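Local coordinates for uncharacterized protein Q99UF4 (Staphylococcus aureus, PDB 3B2N) that probably acts as a two-component response regulator, its receiver domain taking up a phosphoryl group to control DNA binding and transcription, at residues L22-G27 / I110-V114; K79-T85 / V100-K106; I8-Q12 / D56-P60; D36-M42 / M59-T63. One frame throughout, in Å; residues are numbered along the deposited sequence.

Contact 1 (L22-G27 / I110-V114). With NA (sodium ion), chain B.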
loop_
_atom_site.group_PDB
_atom_site.type_symbol
_atom_site.label_atom_id
_atom_site.label_comp_id
_atom_site.label_asym_id
_atom_site.label_seq_id
_atom_site.Cartn_x
_atom_site.Cartn_y
_atom_site.Cartn_z
ATOM N N LEU A 22 -9.945 5.339 -8.869
ATOM C CA LEU A 22 -11.155 4.832 -8.170
ATOM C C LEU A 22 -11.074 5.068 -6.678
ATOM O O LEU A 22 -12.069 5.380 -6.045
ATOM C CB LEU A 22 -11.355 3.336 -8.426
ATOM C CG LEU A 22 -11.824 3.041 -9.849
ATOM C CD1 LEU A 22 -11.822 1.554 -10.097
ATOM C CD2 LEU A 22 -13.215 3.627 -10.013
ATOM N N ILE A 23 -9.891 4.904 -6.095
ATOM C CA ILE A 23 -9.773 5.210 -4.680
ATOM C C ILE A 23 -10.214 6.648 -4.321
ATOM O O ILE A 23 -10.909 6.851 -3.320
ATOM C CB ILE A 23 -8.365 4.891 -4.122
ATOM C CG1 ILE A 23 -8.192 3.381 -4.012
ATOM C CG2 ILE A 23 -8.201 5.537 -2.716
ATOM C CD1 ILE A 23 -6.654 2.967 -3.781
ATOM N N LYS A 24 -9.829 7.632 -5.130
ATOM C CA LYS A 24 -10.269 8.993 -4.931
ATOM C C LYS A 24 -11.793 9.170 -5.068
ATOM O O LYS A 24 -12.368 10.016 -4.385
ATOM C CB LYS A 24 -9.566 9.944 -5.901
ATOM C CG LYS A 24 -8.201 10.394 -5.404
ATOM C CD LYS A 24 -7.562 11.421 -6.329
ATOM C CE LYS A 24 -7.417 10.889 -7.766
ATOM N NZ LYS A 24 -6.424 11.735 -8.503
ATOM N N LEU A 25 -12.429 8.407 -5.954
ATOM C CA LEU A 25 -13.887 8.477 -6.127
ATOM C C LEU A 25 -14.676 7.695 -5.047
ATOM O O LEU A 25 -15.796 8.081 -4.714
ATOM C CB LEU A 25 -14.293 7.987 -7.508
ATOM C CG LEU A 25 -13.852 8.861 -8.691
ATOM C CD1 LEU A 25 -14.095 8.162 -9.987
ATOM C CD2 LEU A 25 -14.542 10.159 -8.695
ATOM N N HIS A 26 -14.099 6.603 -4.530
ATOM C CA HIS A 26 -14.808 5.715 -3.581
ATOM C C HIS A 26 -14.694 6.191 -2.137
ATOM O O HIS A 26 -15.389 5.678 -1.251
ATOM C CB HIS A 26 -14.326 4.245 -3.699
ATOM C CG HIS A 26 -15.012 3.475 -4.791
ATOM N ND1 HIS A 26 -16.369 3.219 -4.783
ATOM C CD2 HIS A 26 -14.539 2.953 -5.945
ATOM C CE1 HIS A 26 -16.702 2.559 -5.884
ATOM N NE2 HIS A 26 -15.601 2.366 -6.599
ATOM N N GLY A 27 -13.830 7.168 -1.893
ATOM C CA GLY A 27 -13.575 7.603 -0.520
ATOM C C GLY A 27 -13.006 8.992 -0.449
ATOM O O GLY A 27 -12.914 9.679 -1.468
ATOM N N ILE A 110 -12.027 -2.693 -5.149
ATOM C CA ILE A 110 -11.511 -1.406 -4.670
ATOM C C ILE A 110 -12.438 -0.803 -3.571
ATOM O O ILE A 110 -11.953 -0.271 -2.559
ATOM C CB ILE A 110 -11.149 -0.424 -5.865
ATOM C CG1 ILE A 110 -9.875 -0.956 -6.557
ATOM C CG2 ILE A 110 -10.987 1.062 -5.356
ATOM C CD1 ILE A 110 -9.426 -0.233 -7.834
ATOM N N GLU A 111 -13.734 -0.983 -3.722
ATOM C CA GLU A 111 -14.729 -0.628 -2.669
ATOM C C GLU A 111 -14.395 -1.279 -1.331
ATOM O O GLU A 111 -14.395 -0.613 -0.296
ATOM C CB GLU A 111 -16.145 -1.120 -3.026
ATOM C CG GLU A 111 -16.811 -0.439 -4.173
ATOM C CD GLU A 111 -16.441 -1.016 -5.566
ATOM O OE1 GLU A 111 -15.281 -1.493 -5.812
ATOM O OE2 GLU A 111 -17.351 -0.971 -6.435
ATOM N N GLU A 112 -14.150 -2.596 -1.337
ATOM C CA GLU A 112 -13.702 -3.303 -0.098
ATOM C C GLU A 112 -12.335 -2.791 0.395
ATOM O O GLU A 112 -12.100 -2.585 1.586
ATOM C CB GLU A 112 -13.698 -4.806 -0.356
ATOM C CG GLU A 112 -15.144 -5.328 -0.603
ATOM C CD GLU A 112 -15.226 -6.764 -1.127
ATOM O OE1 GLU A 112 -14.369 -7.188 -1.926
ATOM O OE2 GLU A 112 -16.176 -7.481 -0.739
ATOM N N LEU A 113 -11.442 -2.531 -0.546
ATOM C CA LEU A 113 -10.154 -1.990 -0.154
ATOM C C LEU A 113 -10.333 -0.628 0.551
ATOM O O LEU A 113 -9.717 -0.380 1.586
ATOM C CB LEU A 113 -9.209 -1.915 -1.372
ATOM C CG LEU A 113 -7.952 -1.065 -1.207
ATOM C CD1 LEU A 113 -7.088 -1.712 -0.188
ATOM C CD2 LEU A 113 -7.211 -0.871 -2.532
ATOM N N VAL A 114 -11.190 0.238 0.005
ATOM C CA VAL A 114 -11.502 1.529 0.636
ATOM C C VAL A 114 -12.099 1.339 2.044
ATOM O O VAL A 114 -11.662 1.982 2.977
ATOM C CB VAL A 114 -12.400 2.454 -0.274
ATOM C CG1 VAL A 114 -13.080 3.578 0.539
ATOM C CG2 VAL A 114 -11.573 3.008 -1.498
HETATM NA NA NA B . -13.728 11.145 -3.019
HETATM O O HOH W 1 -15.988 10.047 -2.871
HETATM O O HOH W 2 -11.497 12.556 -2.797
#
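In the CheY-like alpha/beta receiver fold, helix 13-26 and helix 110-121 lie side by side on one face of the parallel sheet, and here Leu22, Ile23 and His26 of the first meet Ile110, Glu111 and Val114 of the second. The segment axes pass 9.7 Å apart at 62°. Ile110 uses two branches, CD1 and CG2. Its CD1 meets Leu22 CD1 at 3.7 Å, the two side chains crossing at about a right angle, while its CG2 reaches Ile23 CG1 at 3.9 Å and also touches Leu22 CB.

Toward solvent the packing changes character. Glu111 CG stands over one face of the His26 imidazole, 3.8 Å from the ring centroid and 28° off the normal, a CH-pi contact. A bend at chi2 keeps the carboxylate over the same face, near CE1 and NE2, its plane turned 30° from that of the imidazole. Val114 closes the far end: its CG2 sits 3.7 Å from His26 CB, and its CG1, anti to the backbone N, abuts the His26 carbonyl oxygen.

Beneath this layer, Ile23 and Leu113 continue the packing down to the sheet, Ile23 touching Leu6 and Ile8 and Leu113 touching Ile81 and Val83. On the outer side of segment 22-27, a sodium ion is held by Lys24 O at 2.2 Å and Gly27 O at 2.3 Å, together with two waters. One of these waters also donates to Leu25 O, 2.7 Å from the water oxygen.

Contact 2 (K79-T85 / V100-K106); sequences KVIIVTT and VDAYVLK
Tyr103 shares one face of a parallel strand pair with Ile82 and Thr84, the two strands of a right-handed beta-alpha-beta crossover through helix 89-97. With CG anti to the backbone N (chi1 -169°), its ring leans along the neighbouring strand: CE1 meets Ile82 CG2 at 3.9 Å and OH lies 3.3 Å from Thr84 CG2, both methyls approaching obliquely. Thr84 OG1 turns to Phe86 N, and Phe92 packs edge-to-face with the tyrosine ring. A tyrosine and threonine so placed recall the aromatic switch pair of related receivers. The Val100 and Ile82 side chains cross at about a right angle, Val100 CG2 3.5 Å from Ile82 CG1.

The opposite face carries Ile81, Val83, Ala102 and Val104. Ile81 and Val104 point the same way, their CG2 methyls 4.0 Å apart.

Backbone bonds alternate along the ladder, Val104 N to Ile82 O being the shortest at 2.7 Å. At one end Asp101 OD2 takes Val80 N through its anti lone pair and also pairs with Arg72. At the other, the extended Lys106 side chain crosses Val83 at about a right angle, bringing CE to 3.5 Å from Val83 O and NZ to a salt bridge with Glu10 OE1.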
loop_
_atom_site.group_PDB
_atom_site.type_symbol
_atom_site.label_atom_id
_atom_site.label_comp_id
_atom_site.label_asym_id
_atom_site.label_seq_id
_atom_site.Cartn_x
_atom_site.Cartn_y
_atom_site.Cartn_z
ATOM N N LYS A 79 0.130 4.224 8.101
ATOM C CA LYS A 79 -0.623 2.968 7.995
ATOM C C LYS A 79 -0.231 2.249 6.694
ATOM O O LYS A 79 -0.024 2.890 5.637
ATOM C CB LYS A 79 -2.128 3.219 8.056
ATOM C CG LYS A 79 -2.604 4.049 9.260
ATOM C CD LYS A 79 -2.346 3.292 10.509
ATOM C CE LYS A 79 -3.091 3.906 11.687
ATOM N NZ LYS A 79 -2.600 3.221 12.903
ATOM N N VAL A 80 -0.071 0.934 6.756
ATOM C CA VAL A 80 0.451 0.245 5.576
ATOM C C VAL A 80 -0.488 -0.886 5.229
ATOM O O VAL A 80 -0.726 -1.791 6.063
ATOM C CB VAL A 80 1.902 -0.337 5.798
ATOM C CG1 VAL A 80 2.360 -1.080 4.562
ATOM C CG2 VAL A 80 2.923 0.747 6.241
ATOM N N ILE A 81 -0.980 -0.865 3.994
ATOM C CA ILE A 81 -1.812 -1.947 3.496
ATOM C C ILE A 81 -1.090 -2.627 2.333
ATOM O O ILE A 81 -0.737 -1.957 1.358
ATOM C CB ILE A 81 -3.172 -1.390 3.046
ATOM C CG1 ILE A 81 -3.881 -0.837 4.305
ATOM C CG2 ILE A 81 -3.985 -2.525 2.341
ATOM C CD1 ILE A 81 -4.662 0.355 4.089
ATOM N N ILE A 82 -0.862 -3.930 2.450
ATOM C CA ILE A 82 -0.389 -4.718 1.346
ATOM C C ILE A 82 -1.580 -5.236 0.539
ATOM O O ILE A 82 -2.573 -5.678 1.108
ATOM C CB ILE A 82 0.504 -5.843 1.831
ATOM C CG1 ILE A 82 1.736 -5.237 2.532
ATOM C CG2 ILE A 82 0.814 -6.871 0.725
ATOM C CD1 ILE A 82 3.019 -5.846 2.226
ATOM N N VAL A 83 -1.481 -5.158 -0.793
ATOM C CA VAL A 83 -2.580 -5.556 -1.680
ATOM C C VAL A 83 -1.925 -6.397 -2.730
ATOM O O VAL A 83 -1.095 -5.869 -3.462
ATOM C CB VAL A 83 -3.230 -4.292 -2.347
ATOM C CG1 VAL A 83 -4.302 -4.674 -3.351
ATOM C CG2 VAL A 83 -3.836 -3.473 -1.340
ATOM N N THR A 84 -2.250 -7.697 -2.804
ATOM C CA THR A 84 -1.503 -8.632 -3.641
ATOM C C THR A 84 -2.402 -9.710 -4.238
ATOM O O THR A 84 -3.469 -10.003 -3.681
ATOM C CB THR A 84 -0.357 -9.325 -2.811
ATOM O OG1 THR A 84 0.473 -10.122 -3.671
ATOM C CG2 THR A 84 -0.957 -10.215 -1.660
ATOM N N THR A 85 -1.974 -10.314 -5.352
ATOM C CA THR A 85 -2.564 -11.592 -5.804
ATOM C C THR A 85 -2.105 -12.823 -4.981
ATOM O O THR A 85 -2.758 -13.862 -5.005
ATOM C CB THR A 85 -2.247 -11.880 -7.274
ATOM O OG1 THR A 85 -0.822 -11.927 -7.430
ATOM C CG2 THR A 85 -2.749 -10.786 -8.147
ATOM N N VAL A 100 2.154 -5.271 9.438
ATOM C CA VAL A 100 1.323 -4.666 8.382
ATOM C C VAL A 100 -0.028 -4.249 9.016
ATOM O O VAL A 100 -0.504 -4.913 9.925
ATOM C CB VAL A 100 1.096 -5.657 7.196
ATOM C CG1 VAL A 100 0.088 -6.741 7.576
ATOM C CG2 VAL A 100 0.696 -4.885 5.884
ATOM N N ASP A 101 -0.640 -3.157 8.570
ATOM C CA ASP A 101 -1.952 -2.829 9.135
ATOM C C ASP A 101 -3.093 -3.641 8.514
ATOM O O ASP A 101 -4.047 -4.019 9.215
ATOM C CB ASP A 101 -2.211 -1.333 9.040
ATOM C CG ASP A 101 -1.222 -0.557 9.865
ATOM O OD1 ASP A 101 -1.221 -0.780 11.074
ATOM O OD2 ASP A 101 -0.400 0.190 9.314
ATOM N N ALA A 102 -2.993 -3.928 7.219
ATOM C CA ALA A 102 -3.957 -4.822 6.603
ATOM C C ALA A 102 -3.329 -5.556 5.421
ATOM O O ALA A 102 -2.444 -5.030 4.742
ATOM C CB ALA A 102 -5.237 -4.062 6.179
ATOM N N TYR A 103 -3.785 -6.781 5.174
ATOM C CA TYR A 103 -3.310 -7.565 4.049
ATOM C C TYR A 103 -4.547 -7.826 3.181
ATOM O O TYR A 103 -5.469 -8.482 3.611
ATOM C CB TYR A 103 -2.761 -8.877 4.576
ATOM C CG TYR A 103 -1.981 -9.696 3.572
ATOM C CD1 TYR A 103 -0.608 -9.486 3.383
ATOM C CD2 TYR A 103 -2.597 -10.713 2.840
ATOM C CE1 TYR A 103 0.129 -10.269 2.494
ATOM C CE2 TYR A 103 -1.872 -11.477 1.935
ATOM C CZ TYR A 103 -0.527 -11.241 1.773
ATOM O OH TYR A 103 0.182 -12.000 0.921
ATOM N N VAL A 104 -4.579 -7.307 1.972
ATOM C CA VAL A 104 -5.780 -7.420 1.151
ATOM C C VAL A 104 -5.469 -8.166 -0.144
ATOM O O VAL A 104 -4.558 -7.773 -0.911
ATOM C CB VAL A 104 -6.342 -6.011 0.856
ATOM C CG1 VAL A 104 -7.542 -6.060 -0.128
ATOM C CG2 VAL A 104 -6.763 -5.360 2.169
ATOM N N LEU A 105 -6.222 -9.233 -0.395
ATOM C CA LEU A 105 -6.078 -9.975 -1.649
ATOM C C LEU A 105 -6.791 -9.260 -2.776
ATOM O O LEU A 105 -7.849 -8.681 -2.558
ATOM C CB LEU A 105 -6.732 -11.347 -1.499
ATOM C CG LEU A 105 -5.991 -12.665 -1.363
ATOM C CD1 LEU A 105 -4.742 -12.566 -0.565
ATOM C CD2 LEU A 105 -6.958 -13.662 -0.749
ATOM N N LYS A 106 -6.269 -9.379 -4.001
ATOM C CA LYS A 106 -6.949 -8.781 -5.173
ATOM C C LYS A 106 -8.205 -9.527 -5.602
ATOM O O LYS A 106 -8.793 -9.174 -6.620
ATOM C CB LYS A 106 -5.963 -8.579 -6.339
ATOM C CG LYS A 106 -4.847 -7.610 -5.877
ATOM C CD LYS A 106 -3.853 -7.317 -6.975
ATOM C CE LYS A 106 -2.760 -6.364 -6.520
ATOM N NZ LYS A 106 -1.686 -6.373 -7.588
HETATM O O HOH W 3 0.034 -8.476 -6.731
#

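Contact 3 (I8-Q12 / D56-P60)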
loop_
_atom_site.group_PDB
_atom_site.type_symbol
_atom_site.label_atom_id
_atom_site.label_comp_id
_atom_site.label_asym_id
_atom_site.label_seq_id
_atom_site.Cartn_x
_atom_site.Cartn_y
_atom_site.Cartn_z
ATOM N N ILE A 8 0.547 5.062 -3.613
ATOM C CA ILE A 8 0.202 3.741 -4.114
ATOM C C ILE A 8 1.366 3.195 -4.864
ATOM O O ILE A 8 1.876 3.852 -5.787
ATOM C CB ILE A 8 -1.004 3.751 -5.059
ATOM C CG1 ILE A 8 -2.225 4.296 -4.291
ATOM C CG2 ILE A 8 -1.232 2.269 -5.643
ATOM C CD1 ILE A 8 -3.420 4.593 -5.163
ATOM N N ALA A 9 1.845 2.029 -4.449
ATOM C CA ALA A 9 2.947 1.447 -5.219
ATOM C C ALA A 9 2.396 0.106 -5.723
ATOM O O ALA A 9 2.073 -0.790 -4.921
ATOM C CB ALA A 9 4.205 1.245 -4.321
ATOM N N GLU A 10 2.295 -0.050 -7.028
ATOM C CA GLU A 10 1.725 -1.252 -7.613
ATOM C C GLU A 10 2.419 -1.624 -8.946
ATOM O O GLU A 10 2.662 -0.771 -9.821
ATOM C CB GLU A 10 0.195 -1.077 -7.771
ATOM C CG GLU A 10 -0.459 -1.936 -8.923
ATOM C CD GLU A 10 -0.425 -3.455 -8.622
ATOM O OE1 GLU A 10 -0.628 -3.860 -7.446
ATOM O OE2 GLU A 10 -0.145 -4.243 -9.555
ATOM N N ASP A 11 2.749 -2.897 -9.097
ATOM C CA ASP A 11 3.579 -3.294 -10.220
ATOM C C ASP A 11 2.828 -3.125 -11.534
ATOM O O ASP A 11 3.386 -2.712 -12.503
ATOM C CB ASP A 11 3.989 -4.755 -10.067
ATOM C CG ASP A 11 4.968 -5.182 -11.144
ATOM O OD1 ASP A 11 4.581 -5.983 -11.990
ATOM O OD2 ASP A 11 6.094 -4.648 -11.209
ATOM N N GLN A 12 1.525 -3.389 -11.557
ATOM C CA GLN A 12 0.887 -3.439 -12.833
ATOM C C GLN A 12 0.290 -2.049 -13.126
ATOM O O GLN A 12 -0.528 -1.542 -12.348
ATOM C CB GLN A 12 -0.194 -4.528 -12.822
ATOM C CG GLN A 12 -0.921 -4.660 -14.144
ATOM C CD GLN A 12 -2.172 -5.421 -13.940
ATOM O OE1 GLN A 12 -3.218 -4.823 -13.739
ATOM N NE2 GLN A 12 -2.088 -6.750 -13.968
ATOM N N ASP A 56 1.972 -3.183 -3.282
ATOM C CA ASP A 56 2.025 -4.510 -3.907
ATOM C C ASP A 56 3.266 -5.223 -3.295
ATOM O O ASP A 56 4.124 -4.564 -2.733
ATOM C CB ASP A 56 2.161 -4.297 -5.438
ATOM C CG ASP A 56 2.093 -5.571 -6.252
ATOM O OD1 ASP A 56 1.667 -6.658 -5.737
ATOM O OD2 ASP A 56 2.507 -5.489 -7.431
ATOM N N ILE A 57 3.346 -6.552 -3.364
ATOM C CA ILE A 57 4.532 -7.246 -2.845
ATOM C C ILE A 57 5.631 -7.285 -3.875
ATOM O O ILE A 57 6.663 -6.674 -3.712
ATOM C CB ILE A 57 4.245 -8.660 -2.410
ATOM C CG1 ILE A 57 3.213 -8.655 -1.287
ATOM C CG2 ILE A 57 5.587 -9.364 -1.973
ATOM C CD1 ILE A 57 2.988 -10.014 -0.602
ATOM N N GLU A 58 5.433 -7.990 -4.961
ATOM C CA GLU A 58 6.569 -8.236 -5.802
ATOM C C GLU A 58 6.756 -7.091 -6.792
ATOM O O GLU A 58 6.009 -6.990 -7.750
ATOM C CB GLU A 58 6.349 -9.558 -6.518
ATOM C CG GLU A 58 7.525 -10.094 -7.280
ATOM C CD GLU A 58 7.215 -11.510 -7.691
ATOM O OE1 GLU A 58 6.482 -12.165 -6.902
ATOM O OE2 GLU A 58 7.666 -11.950 -8.782
ATOM N N MET A 59 7.735 -6.225 -6.533
ATOM C CA MET A 59 7.990 -5.012 -7.342
ATOM C C MET A 59 9.487 -4.923 -7.513
ATOM O O MET A 59 10.258 -5.496 -6.701
ATOM C CB MET A 59 7.499 -3.714 -6.662
ATOM C CG MET A 59 6.021 -3.509 -6.452
ATOM S SD MET A 59 5.600 -1.874 -5.722
ATOM C CE MET A 59 6.250 -1.922 -4.051
ATOM N N PRO A 60 9.935 -4.247 -8.594
ATOM C CA PRO A 60 11.394 -4.057 -8.732
ATOM C C PRO A 60 11.907 -3.072 -7.673
ATOM O O PRO A 60 11.098 -2.351 -7.097
ATOM C CB PRO A 60 11.545 -3.496 -10.166
ATOM C CG PRO A 60 10.147 -2.911 -10.527
ATOM C CD PRO A 60 9.157 -3.729 -9.741
#
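Asp56 N donates to Ala9 O at 2.9 Å, a nearly straight bond (161° at the hydrogen) that holds together the C-terminal ends of two neighbouring parallel strands just where both chains leave the sheet. Beyond it, side chains take over. Asp56 OD2 accepts Asp11 N at 3.1 Å, met on its anti side and 16° out of the carboxylate plane, while OD1 turns back to a weak bond with Ile57 N. Each oxygen thus has a backbone N-H, the OD1 one weak, which should help set the rotation of the group.

Glu10 starts out pointing away from Asp56, but its chain bends at chi2 (68°) and returns, bringing OE1 to 3.5 Å from Asp56 OD2. The charges are alike; Lys106 NZ, already paired with Glu10, also has a long, weak ion pair with Asp56 OD1 and probably eases the approach. Glu10 OE2 is occupied too, taking Gln12 N at 2.7 Å. Asp11 points toward the loop, with OD2 3.5 Å from Pro60 CD, and Met59 rests its SD on Ala9 CB at 3.7 Å.

This acidic cluster matches the pocket of related receiver domains, in which such carboxylates bind magnesium and the aspartate at the end of the central strand accepts the phosphoryl group; Asp56 would probably be that acceptor. The pocket opens at the C-terminal edge of the sheet. Helix 13-26 begins directly after Gln12, with Arg16 NH1 hydrogen-bonded to Glu10 O, and Ile57 packs on Ile82 and Thr84 of strand 79-84.

Contact 4 (D36-M42 / M59-T63)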
loop_
_atom_site.group_PDB
_atom_site.type_symbol
_atom_site.label_atom_id
_atom_site.label_comp_id
_atom_site.label_asym_id
_atom_site.label_seq_id
_atom_site.Cartn_x
_atom_site.Cartn_y
_atom_site.Cartn_z
ATOM N N ASP A 36 5.500 2.052 -9.747
ATOM C CA ASP A 36 5.586 0.604 -9.880
ATOM C C ASP A 36 6.880 0.085 -9.265
ATOM O O ASP A 36 7.201 -1.079 -9.376
ATOM C CB ASP A 36 5.467 0.180 -11.337
ATOM C CG ASP A 36 6.608 0.698 -12.207
ATOM O OD1 ASP A 36 6.699 0.255 -13.370
ATOM O OD2 ASP A 36 7.406 1.531 -11.763
ATOM N N ASN A 37 7.600 0.936 -8.579
ATOM C CA ASN A 37 8.932 0.544 -8.064
ATOM C C ASN A 37 9.041 0.789 -6.568
ATOM O O ASN A 37 8.798 1.913 -6.084
ATOM C CB ASN A 37 10.027 1.303 -8.832
ATOM C CG ASN A 37 11.426 0.898 -8.417
ATOM O OD1 ASN A 37 11.854 1.132 -7.288
ATOM N ND2 ASN A 37 12.160 0.322 -9.345
ATOM N N GLY A 38 9.414 -0.245 -5.811
ATOM C CA GLY A 38 9.414 -0.115 -4.340
ATOM C C GLY A 38 10.486 0.826 -3.782
ATOM O O GLY A 38 10.292 1.454 -2.734
ATOM N N LEU A 39 11.634 0.908 -4.459
ATOM C CA LEU A 39 12.642 1.877 -4.056
ATOM C C LEU A 39 12.145 3.312 -4.264
ATOM O O LEU A 39 12.326 4.200 -3.396
ATOM C CB LEU A 39 13.916 1.681 -4.863
ATOM C CG LEU A 39 15.129 2.524 -4.505
ATOM C CD1 LEU A 39 15.464 2.499 -3.008
ATOM C CD2 LEU A 39 16.325 2.027 -5.338
ATOM N N ASP A 40 11.577 3.532 -5.440
ATOM C CA ASP A 40 10.875 4.779 -5.751
ATOM C C ASP A 40 9.830 5.133 -4.682
ATOM O O ASP A 40 9.874 6.229 -4.118
ATOM C CB ASP A 40 10.222 4.672 -7.142
ATOM C CG ASP A 40 9.736 6.013 -7.661
ATOM O OD1 ASP A 40 10.299 7.022 -7.215
ATOM O OD2 ASP A 40 8.782 6.066 -8.498
ATOM N N ALA A 41 8.922 4.189 -4.387
ATOM C CA ALA A 41 7.925 4.353 -3.325
ATOM C C ALA A 41 8.570 4.780 -1.993
ATOM O O ALA A 41 8.104 5.709 -1.363
ATOM C CB ALA A 41 7.116 3.058 -3.122
ATOM N N MET A 42 9.625 4.098 -1.567
ATOM C CA MET A 42 10.260 4.399 -0.276
ATOM C C MET A 42 10.740 5.844 -0.230
ATOM O O MET A 42 10.551 6.512 0.772
ATOM C CB MET A 42 11.407 3.423 0.018
ATOM C CG MET A 42 11.950 3.390 1.498
ATOM S SD MET A 42 10.703 2.946 2.764
ATOM C CE MET A 42 10.564 4.486 3.682
ATOM N N MET A 59 7.735 -6.225 -6.533
ATOM C CA MET A 59 7.990 -5.012 -7.342
ATOM C C MET A 59 9.487 -4.923 -7.513
ATOM O O MET A 59 10.258 -5.496 -6.701
ATOM C CB MET A 59 7.499 -3.714 -6.662
ATOM C CG MET A 59 6.021 -3.509 -6.452
ATOM S SD MET A 59 5.600 -1.874 -5.722
ATOM C CE MET A 59 6.250 -1.922 -4.051
ATOM N N PRO A 60 9.935 -4.247 -8.594
ATOM C CA PRO A 60 11.394 -4.057 -8.732
ATOM C C PRO A 60 11.907 -3.072 -7.673
ATOM O O PRO A 60 11.098 -2.351 -7.097
ATOM C CB PRO A 60 11.545 -3.496 -10.166
ATOM C CG PRO A 60 10.147 -2.911 -10.527
ATOM C CD PRO A 60 9.157 -3.729 -9.741
ATOM N N GLY A 61 13.213 -3.058 -7.396
ATOM C CA GLY A 61 13.800 -2.087 -6.461
ATOM C C GLY A 61 13.702 -2.556 -5.010
ATOM O O GLY A 61 14.715 -2.902 -4.407
ATOM N N MET A 62 12.482 -2.562 -4.474
ATOM C CA MET A 62 12.157 -3.085 -3.147
ATOM C C MET A 62 10.761 -3.687 -3.263
ATOM O O MET A 62 9.895 -3.093 -3.897
ATOM C CB MET A 62 12.117 -1.945 -2.096
ATOM C CG MET A 62 13.538 -1.429 -1.628
ATOM S SD MET A 62 13.458 0.026 -0.502
ATOM C CE MET A 62 12.980 -0.776 1.027
ATOM N N THR A 63 10.543 -4.866 -2.670
ATOM C CA THR A 63 9.227 -5.467 -2.592
ATOM C C THR A 63 8.462 -4.650 -1.590
ATOM O O THR A 63 9.064 -3.878 -0.808
ATOM C CB THR A 63 9.291 -6.923 -2.064
ATOM O OG1 THR A 63 9.712 -6.902 -0.694
ATOM C CG2 THR A 63 10.293 -7.830 -2.945
#
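Met62 lies across the first turn of helix 38-48, and its side chain can be followed outward along that turn. CB sits 3.6 Å from Gly38 C, over the peptide that leads into Leu39. CG, anti to the Met62 carbonyl carbon, runs on past the backbone of Leu39, 4.1 Å from Leu39 N. SD, where the chain bends at chi3, settles between two side chains, 4.0 Å from Met42 CB and 4.1 Å from Leu39 CD1.

Behind this side chain the two backbones touch. Gly38 N donates to Pro60 O at 3.0 Å, almost in line with the carbonyl. Having no side chain, Gly38 also lets Met62 O come within 3.0 Å of its CA, a CA-H...O contact with 156° at the hydrogen. Met59 CE covers Gly38 CA from another direction, at 3.7 Å, and Pro60 CD abuts Asp36 O at 3.3 Å.

Asn37 is the N-cap: its OD1 accepts Asp40 N in a nearly straight bond and Leu39 N in a weak one, while its amide lies against the Pro60 carbonyl. The contact thus packs the start of helix 38-48 on the loop that leads from strand 52-55 into helix 64-73. Met42 and Met62 both continue onto Val67 and Glu70 of that helix, and Ala41 faces Ala9 of strand 4-9.

All four contacts belong to one receiver domain built round a five-stranded parallel sheet. Contacts 3 and 4 are neighbours, centres 7 Å apart, and share Met59 and Pro60, so the loop after strand 52-55 touches both the acidic pocket and the start of helix 38-48. Contact 2 comes later, its centre 11 Å from that of contact 3, and sends Lys106 into the pocket. Contact 1 joins the first and last helices, encloses contacts 2 and 4 and alternates with contact 3 along the chain; it lies about 23 Å from contact 4, centre to centre. Its helices pack on the sheet whose C-terminal edge carries the probable phosphorylation site, through Ile23 on Ile8 and Leu113 on Val83.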